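Local structure of Lmo2184 protein (Listeria monocytogenes serovar 1/2a, 5JOQ) at residues T97-A102 against D119-A124. The protein probably binds heme or another iron-containing ligand outside the cell membrane and hands it to an ABC transporter for import. Sequence-based numbering, arbitrary orientation.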
# COMPACT_ATOMS: atom_id res chain seq x y z
N THR A 97 16.25 -15.01 5.92
CA THR A 97 15.92 -14.99 7.35
C THR A 97 15.07 -16.20 7.74
O THR A 97 14.35 -16.79 6.91
CB THR A 97 15.16 -13.72 7.75
OG1 THR A 97 13.88 -13.69 7.09
CG2 THR A 97 15.97 -12.42 7.44
N LYS A 98 15.13 -16.52 9.03
CA LYS A 98 14.32 -17.60 9.59
C LYS A 98 12.84 -17.39 9.31
O LYS A 98 12.11 -18.35 9.03
CB LYS A 98 14.52 -17.66 11.11
CG LYS A 98 14.52 -19.04 11.72
CD LYS A 98 15.86 -19.76 11.44
CE LYS A 98 15.72 -21.28 11.52
NZ LYS A 98 16.70 -21.99 10.64
N THR A 99 12.38 -16.14 9.42
CA THR A 99 10.94 -15.89 9.25
C THR A 99 10.48 -16.21 7.83
O THR A 99 9.31 -16.55 7.62
CB THR A 99 10.63 -14.44 9.66
OG1 THR A 99 10.85 -14.30 11.09
CG2 THR A 99 9.15 -14.06 9.30
N LEU A 100 11.38 -16.14 6.85
CA LEU A 100 11.08 -16.52 5.48
C LEU A 100 11.45 -17.96 5.13
O LEU A 100 11.23 -18.37 3.99
CB LEU A 100 11.81 -15.57 4.50
CG LEU A 100 10.96 -14.36 4.09
CD1 LEU A 100 9.75 -14.80 3.19
CD2 LEU A 100 10.47 -13.60 5.32
N GLU A 101 11.97 -18.75 6.07
CA GLU A 101 12.49 -20.07 5.72
C GLU A 101 11.40 -20.98 5.17
O GLU A 101 11.60 -21.67 4.16
CB GLU A 101 13.16 -20.70 6.95
CG GLU A 101 13.70 -22.07 6.65
CD GLU A 101 14.51 -22.64 7.82
OE1 GLU A 101 14.46 -22.07 8.93
OE2 GLU A 101 15.16 -23.67 7.62
N ALA A 102 10.24 -20.99 5.80
CA ALA A 102 9.18 -21.86 5.36
C ALA A 102 8.77 -21.55 3.94
O ALA A 102 8.50 -22.43 3.16
CB ALA A 102 8.00 -21.79 6.31
N ASP A 119 18.38 -15.96 12.05
CA ASP A 119 17.27 -15.71 12.99
C ASP A 119 17.32 -14.24 13.44
O ASP A 119 18.16 -13.86 14.27
CB ASP A 119 17.38 -16.65 14.18
CG ASP A 119 16.16 -16.54 15.11
OD1 ASP A 119 15.39 -15.58 14.94
OD2 ASP A 119 15.97 -17.41 15.97
N PHE A 120 16.41 -13.42 12.91
CA PHE A 120 16.30 -12.01 13.28
C PHE A 120 15.05 -11.72 14.14
O PHE A 120 14.47 -10.62 14.09
CB PHE A 120 16.33 -11.14 12.02
CG PHE A 120 17.73 -11.02 11.38
CD1 PHE A 120 18.81 -11.75 11.87
CD2 PHE A 120 17.94 -10.17 10.31
CE1 PHE A 120 20.12 -11.60 11.30
CE2 PHE A 120 19.21 -10.03 9.72
CZ PHE A 120 20.29 -10.73 10.19
N THR A 121 14.59 -12.72 14.91
CA THR A 121 13.39 -12.50 15.72
C THR A 121 13.67 -11.79 17.05
O THR A 121 12.71 -11.45 17.74
CB THR A 121 12.68 -13.83 16.00
OG1 THR A 121 13.59 -14.76 16.66
CG2 THR A 121 12.19 -14.47 14.66
N SER A 122 14.93 -11.58 17.43
CA SER A 122 15.29 -10.73 18.56
C SER A 122 16.61 -10.04 18.25
O SER A 122 17.34 -10.44 17.34
CB SER A 122 15.42 -11.55 19.87
OG SER A 122 16.49 -12.50 19.78
N ILE A 123 16.94 -9.00 19.02
CA ILE A 123 18.26 -8.40 18.84
C ILE A 123 19.35 -9.40 19.20
O ILE A 123 20.35 -9.51 18.49
CB ILE A 123 18.38 -7.10 19.68
CG1 ILE A 123 17.35 -6.04 19.16
CG2 ILE A 123 19.84 -6.54 19.64
CD1 ILE A 123 17.40 -4.72 19.97
N ALA A 124 19.18 -10.13 20.31
CA ALA A 124 20.20 -11.09 20.73
C ALA A 124 20.43 -12.16 19.66
O ALA A 124 21.57 -12.57 19.40
CB ALA A 124 19.80 -11.74 22.05
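OD1 of Asp119, whose backbone lies against Lys98, accepts two hydrogen bonds from Thr121. The hydroxyl OG1 of Thr121 comes in at 2.6 Å on the side of the carboxylate's other oxygen, while the amide N of Thr121, 3.0 Å from OD1 of Asp119, arrives nearly along the C-O axis with an N-H...O angle of 161°. The hydrogen bond from the Thr121 amide N closes an Asx turn, and the two together fix how the carboxylate is rotated. OG1 of Thr121 sits between its own N and carbonyl carbon (chi1 57°) and CG2 beside the N, and this methyl lies 3.8 Å from OG1 of Thr99, the two side chains meeting at a slant. Next along, CB of Lys98 packs 3.9 Å from CA of Asp119; the rest of the lysine bends off at chi2, and its NZ forms a salt bridge with OE1 of Glu101. Here two neighbouring parallel strands, 93-97 and 115-118, run out at the same end of their sheet, and each is followed, after a short connection, by a helix (101-110 and 123-136), as in the Rossmann-like lobes of this binding-protein family. The backbones of Lys98 and Leu118 are still hydrogen-bonded there. Deeper in, CG2 of Thr97 meets CD2 of Phe120 at 4.1 Å, the side chains crossing at about a right angle. Ile44 and Ile47 of helix 42-50 and Met126 of helix 123-136 also pack on Phe120, while OG of Ser122, the N-cap residue, accepts a hydrogen bond from Ser125 N at the start of helix 123-136.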